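Local coordinates for protein nigerythrin (Desulfovibrio vulgaris subsp. vulgaris, PDB 1YUZ) that shows NADH peroxidase activity in vitro, as a homodimeric rubrerythrin-family iron protein that pairs a diiron centre with a rubredoxin-like iron site, at residues Asn17-Ser22 against Thr119-Pro124; Pro175-Ile180 against Pro190-Pro195. All coordinates share one frame; numbering follows the deposited sequence.

Overall arrangement
The chain starts with an extended N-terminal part that contains Asn17-Ser22 and leads into helix 29-56. Contact 1 lays this part against helix 104-132, at Thr119-Pro124. It closes a loop that takes in helices 29-56 and 60-87, and ties the N-terminal segment to a helix of the diiron four-helix bundle. The chain then runs through helix 136-161 and enters the small rubredoxin-like domain. There contact 2 closes a much shorter loop, Pro175-Ile180 against Pro190-Pro195, around one iron. The two contacts follow one another along the chain and neither nest nor cross. The centres of contact 1 and contact 2 are about 22 Å apart, and they do not touch.

Contact 1 (Asn17-Ser22 against Thr119-Pro124); sequences NMVADS and TSDMYP
Ser22 and Val19 make the two hydrogen bonds that hold Asn17-Ser22 to the helix turn at Thr119-Pro124. Ser22 OG donates to Asp121 OD1 at 2.6 Å. It arrives on the syn side of the carboxylate, 28° out of its plane. Asp121 CG is anti to the backbone N (chi1 -172°), which carries the carboxylate out to the loop. Both its oxygens are held further on: OD1 by Thr24 OG1, OD2 by Lys23 N. The second bond joins Val19 N to Ser120 O at 3.0 Å. This carbonyl lies where the helix has a wider pi-type turn and a kink at Pro124, whose N has no hydrogen to give. Met18 CA adds a CH...O contact to Ser120 O at 3.4 Å.

Van der Waals contacts complete it. Met18 CB rests on Pro124 CB at 3.8 Å, an apolar pair. The Val19 methyls pack on polar groups: its side chain crosses that of Asp121 at about a right angle, with Val19 CG2 3.5 Å from Asp121 OD2, and CG1 lies against Ser120 O.

The contact joins the segment before helix 29-56 to helix 104-132 of the ferritin-like bundle. Leu106 and Ile109 of the second subunit pack on Val19 and Ser120, while inside the chain Tyr123 turns to helix 136-161.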
loop_
_atom_site.group_PDB
_atom_site.type_symbol
_atom_site.label_atom_id
_atom_site.label_comp_id
_atom_site.label_asym_id
_atom_site.label_seq_id
_atom_site.Cartn_x
_atom_site.Cartn_y
_atom_site.Cartn_z
ATOM N N ASN B 17 2.786 3.541 15.576
ATOM C CA ASN B 17 1.591 4.207 16.063
ATOM C C ASN B 17 0.319 3.574 15.521
ATOM O O ASN B 17 0.299 3.015 14.422
ATOM C CB ASN B 17 1.631 5.694 15.711
ATOM C CG ASN B 17 2.734 6.426 16.441
ATOM O OD1 ASN B 17 2.797 6.395 17.670
ATOM N ND2 ASN B 17 3.612 7.079 15.694
ATOM N N MET B 18 -0.738 3.643 16.323
ATOM C CA MET B 18 -2.037 3.107 15.945
ATOM C C MET B 18 -2.880 4.266 15.431
ATOM O O MET B 18 -2.862 5.351 16.010
ATOM C CB MET B 18 -2.726 2.478 17.161
ATOM C CG MET B 18 -4.177 2.083 16.937
ATOM S SD MET B 18 -5.090 1.815 18.478
ATOM C CE MET B 18 -5.621 3.490 18.836
ATOM N N VAL B 19 -3.603 4.046 14.338
ATOM C CA VAL B 19 -4.457 5.094 13.795
ATOM C C VAL B 19 -5.424 5.515 14.902
ATOM O O VAL B 19 -6.004 4.667 15.585
ATOM C CB VAL B 19 -5.245 4.594 12.559
ATOM C CG1 VAL B 19 -4.277 4.235 11.446
ATOM C CG2 VAL B 19 -6.101 3.390 12.922
ATOM N N ALA B 20 -5.582 6.821 15.088
ATOM C CA ALA B 20 -6.456 7.347 16.133
ATOM C C ALA B 20 -7.861 6.758 16.080
ATOM O O ALA B 20 -8.417 6.367 17.109
ATOM C CB ALA B 20 -6.522 8.862 16.044
ATOM N N ASP B 21 -8.438 6.702 14.885
ATOM C CA ASP B 21 -9.779 6.152 14.719
ATOM C C ASP B 21 -9.666 4.655 14.445
ATOM O O ASP B 21 -9.939 4.189 13.338
ATOM C CB ASP B 21 -10.499 6.848 13.562
ATOM C CG ASP B 21 -11.982 6.533 13.525
ATOM O OD1 ASP B 21 -12.338 5.341 13.427
ATOM O OD2 ASP B 21 -12.792 7.483 13.595
ATOM N N SER B 22 -9.256 3.912 15.466
ATOM C CA SER B 22 -9.085 2.469 15.364
ATOM C C SER B 22 -10.382 1.677 15.305
ATOM O O SER B 22 -11.354 1.999 15.982
ATOM C CB SER B 22 -8.244 1.966 16.536
ATOM O OG SER B 22 -8.190 0.553 16.545
ATOM N N THR B 119 -1.091 -3.646 10.097
ATOM C CA THR B 119 0.143 -2.975 10.474
ATOM C C THR B 119 -0.026 -1.614 11.139
ATOM O O THR B 119 0.822 -1.211 11.932
ATOM C CB THR B 119 1.078 -2.808 9.246
ATOM O OG1 THR B 119 2.431 -2.685 9.692
ATOM C CG2 THR B 119 0.721 -1.558 8.452
ATOM N N SER B 120 -1.119 -0.917 10.840
ATOM C CA SER B 120 -1.328 0.422 11.384
ATOM C C SER B 120 -2.457 0.550 12.390
ATOM O O SER B 120 -2.620 1.600 13.010
ATOM C CB SER B 120 -1.604 1.402 10.243
ATOM O OG SER B 120 -2.880 1.155 9.674
ATOM N N ASP B 121 -3.240 -0.508 12.547
ATOM C CA ASP B 121 -4.372 -0.464 13.455
ATOM C C ASP B 121 -4.362 -1.620 14.446
ATOM O O ASP B 121 -4.067 -1.429 15.623
ATOM C CB ASP B 121 -5.670 -0.479 12.638
ATOM C CG ASP B 121 -6.902 -0.240 13.481
ATOM O OD1 ASP B 121 -6.915 -0.656 14.657
ATOM O OD2 ASP B 121 -7.871 0.347 12.954
ATOM N N MET B 122 -4.650 -2.823 13.962
ATOM C CA MET B 122 -4.722 -3.980 14.843
ATOM C C MET B 122 -3.474 -4.307 15.643
ATOM O O MET B 122 -3.511 -4.307 16.873
ATOM C CB MET B 122 -5.147 -5.223 14.067
ATOM C CG MET B 122 -5.464 -6.389 14.984
ATOM S SD MET B 122 -5.746 -7.919 14.118
ATOM C CE MET B 122 -4.062 -8.443 13.834
ATOM N N TYR B 123 -2.368 -4.606 14.972
ATOM C CA TYR B 123 -1.178 -4.948 15.730
ATOM C C TYR B 123 -0.684 -3.803 16.609
ATOM O O TYR B 123 -0.305 -4.037 17.755
ATOM C CB TYR B 123 -0.094 -5.516 14.805
ATOM C CG TYR B 123 -0.354 -6.977 14.470
ATOM C CD1 TYR B 123 -0.437 -7.410 13.146
ATOM C CD2 TYR B 123 -0.537 -7.925 15.484
ATOM C CE1 TYR B 123 -0.696 -8.744 12.837
ATOM C CE2 TYR B 123 -0.793 -9.262 15.185
ATOM C CZ TYR B 123 -0.870 -9.665 13.860
ATOM O OH TYR B 123 -1.116 -10.990 13.567
ATOM N N PRO B 124 -0.691 -2.553 16.108
ATOM C CA PRO B 124 -0.226 -1.484 17.001
ATOM C C PRO B 124 -1.102 -1.410 18.264
ATOM O O PRO B 124 -0.601 -1.157 19.360
ATOM C CB PRO B 124 -0.350 -0.237 16.135
ATOM C CG PRO B 124 0.014 -0.757 14.782
ATOM C CD PRO B 124 -0.763 -2.070 14.714
#

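Contact 2 (Pro175-Ile180 against Pro190-Pro195); sequences PICGYI and PICFRP. With FE (Fe (III) ion), chain H.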
loop_
_atom_site.group_PDB
_atom_site.type_symbol
_atom_site.label_atom_id
_atom_site.label_comp_id
_atom_site.label_asym_id
_atom_site.label_seq_id
_atom_site.Cartn_x
_atom_site.Cartn_y
_atom_site.Cartn_z
ATOM N N PRO B 175 12.242 -17.807 7.482
ATOM C CA PRO B 175 11.820 -19.019 8.196
ATOM C C PRO B 175 11.043 -18.762 9.488
ATOM O O PRO B 175 10.183 -19.561 9.865
ATOM C CB PRO B 175 13.142 -19.733 8.486
ATOM C CG PRO B 175 14.074 -19.203 7.462
ATOM C CD PRO B 175 13.708 -17.755 7.366
ATOM N N ILE B 176 11.343 -17.658 10.167
ATOM C CA ILE B 176 10.693 -17.372 11.445
ATOM C C ILE B 176 9.843 -16.109 11.562
ATOM O O ILE B 176 9.292 -15.827 12.625
ATOM C CB ILE B 176 11.728 -17.370 12.588
ATOM C CG1 ILE B 176 12.766 -16.270 12.359
ATOM C CG2 ILE B 176 12.398 -18.741 12.673
ATOM C CD1 ILE B 176 13.717 -16.089 13.527
ATOM N N CYS B 177 9.754 -15.327 10.495
ATOM C CA CYS B 177 8.896 -14.153 10.531
ATOM C C CYS B 177 8.266 -14.028 9.155
ATOM O O CYS B 177 8.597 -14.793 8.246
ATOM C CB CYS B 177 9.667 -12.885 10.943
ATOM S SG CYS B 177 10.563 -11.988 9.665
ATOM N N GLY B 178 7.354 -13.081 8.999
ATOM C CA GLY B 178 6.668 -12.942 7.732
ATOM C C GLY B 178 7.344 -12.159 6.627
ATOM O O GLY B 178 6.731 -11.914 5.593
ATOM N N TYR B 179 8.596 -11.766 6.824
ATOM C CA TYR B 179 9.282 -10.997 5.798
ATOM C C TYR B 179 9.377 -11.729 4.466
ATOM O O TYR B 179 9.739 -12.905 4.408
ATOM C CB TYR B 179 10.691 -10.619 6.252
ATOM C CG TYR B 179 11.438 -9.810 5.216
ATOM C CD1 TYR B 179 11.088 -8.485 4.948
ATOM C CD2 TYR B 179 12.480 -10.375 4.484
ATOM C CE1 TYR B 179 11.763 -7.744 3.977
ATOM C CE2 TYR B 179 13.159 -9.645 3.514
ATOM C CZ TYR B 179 12.797 -8.332 3.266
ATOM O OH TYR B 179 13.480 -7.600 2.318
ATOM N N ILE B 180 9.049 -11.013 3.399
ATOM C CA ILE B 180 9.110 -11.555 2.052
ATOM C C ILE B 180 9.940 -10.618 1.198
ATOM O O ILE B 180 9.731 -9.408 1.214
ATOM C CB ILE B 180 7.707 -11.669 1.421
ATOM C CG1 ILE B 180 6.886 -12.716 2.173
ATOM C CG2 ILE B 180 7.827 -12.029 -0.063
ATOM C CD1 ILE B 180 5.432 -12.773 1.761
ATOM N N PRO B 190 15.476 -8.196 7.342
ATOM C CA PRO B 190 15.560 -6.913 8.046
ATOM C C PRO B 190 14.754 -6.899 9.340
ATOM O O PRO B 190 14.927 -6.013 10.176
ATOM C CB PRO B 190 15.021 -5.923 7.018
ATOM C CG PRO B 190 13.996 -6.740 6.289
ATOM C CD PRO B 190 14.715 -8.057 6.087
ATOM N N ILE B 191 13.877 -7.884 9.505
ATOM C CA ILE B 191 13.048 -7.956 10.697
ATOM C C ILE B 191 13.671 -8.792 11.815
ATOM O O ILE B 191 13.624 -8.389 12.976
ATOM C CB ILE B 191 11.636 -8.509 10.355
ATOM C CG1 ILE B 191 10.890 -7.504 9.469
ATOM C CG2 ILE B 191 10.844 -8.782 11.633
ATOM C CD1 ILE B 191 9.534 -7.997 8.977
ATOM N N CYS B 192 14.275 -9.929 11.471
ATOM C CA CYS B 192 14.871 -10.803 12.486
ATOM C C CYS B 192 16.328 -11.194 12.234
ATOM O O CYS B 192 16.921 -11.917 13.034
ATOM C CB CYS B 192 14.041 -12.080 12.626
ATOM S SG CYS B 192 14.172 -13.178 11.201
ATOM N N PHE B 193 16.889 -10.739 11.120
ATOM C CA PHE B 193 18.279 -11.020 10.758
ATOM C C PHE B 193 18.624 -12.439 10.298
ATOM O O PHE B 193 19.801 -12.756 10.142
ATOM C CB PHE B 193 19.220 -10.620 11.904
ATOM C CG PHE B 193 19.433 -9.128 12.041
ATOM C CD1 PHE B 193 18.727 -8.216 11.255
ATOM C CD2 PHE B 193 20.341 -8.639 12.976
ATOM C CE1 PHE B 193 18.926 -6.840 11.402
ATOM C CE2 PHE B 193 20.545 -7.268 13.130
ATOM C CZ PHE B 193 19.837 -6.368 12.344
ATOM N N ARG B 194 17.630 -13.295 10.076
ATOM C CA ARG B 194 17.936 -14.645 9.594
ATOM C C ARG B 194 18.618 -14.517 8.234
ATOM O O ARG B 194 18.204 -13.716 7.401
ATOM C CB ARG B 194 16.661 -15.488 9.440
ATOM C CG ARG B 194 16.218 -16.227 10.697
ATOM C CD ARG B 194 17.209 -17.320 11.095
ATOM N NE ARG B 194 16.884 -17.896 12.400
ATOM C CZ ARG B 194 16.146 -18.985 12.592
ATOM N NH1 ARG B 194 15.645 -19.652 11.561
ATOM N NH2 ARG B 194 15.891 -19.396 13.827
ATOM N N PRO B 195 19.679 -15.304 7.992
ATOM C CA PRO B 195 20.394 -15.247 6.713
ATOM C C PRO B 195 19.525 -15.654 5.530
ATOM O O PRO B 195 18.604 -16.456 5.672
ATOM C CB PRO B 195 21.552 -16.221 6.917
ATOM C CG PRO B 195 21.789 -16.165 8.389
ATOM C CD PRO B 195 20.384 -16.184 8.938
HETATM FE FE FE H . 12.718 -12.744 9.533
#
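Cys177 and Cys192 bind one iron(III) between them, each SG 2.3 Å from the iron. This is the Cys4 site of a rubredoxin-like domain, with two CxxC loops; Cys174 and Cys189 complete it. No hydrogen bond crosses between Pro175-Ile180 and Pro190-Pro195, so the metal and van der Waals packing join them.

The tight part lies on the side of Tyr179, Pro190 and Ile191, all buried. Pro190 sits over one face of the Tyr179 ring in a CH-pi contact. Its CD is 3.3 Å from the ring centroid and 11° off the normal, while CG lies over the same face toward CE1. With chi1 at -180° the Tyr179 ring extends away from its own backbone N to meet the proline, and OH bonds to His181 ND1. Ile191 fills in beside them: CB is 3.7 Å from Cys177 SG, and CD1 reaches Tyr179 CB. Ile191 also touches Leu147 of helix 136-161. Gly178 O bonds to His152 NE2. His152 is a ligand of the iron(II) in the diiron site, so this bond offers a possible path between the two iron sites.

The other flank is the solvent side: Pro175, Ile176 and Arg194 are partly exposed. Ile176 CG1 lies 3.6 Å from Cys192 SG. The Arg194 chain bends at chi2 and brings its guanidinium over Ile176, with CG2 and CD1 against one face. Pro175 CB meets Arg194 NH1 more loosely and obliquely at 4.0 Å.

The sulfurs of Cys177 and Cys192 each receive a backbone N-H from two residues on. Arg194 N gives a weak bond to Cys192 SG, and Tyr179 N donates to Cys177 SG at 3.5 Å with an N-H...S angle of 164°.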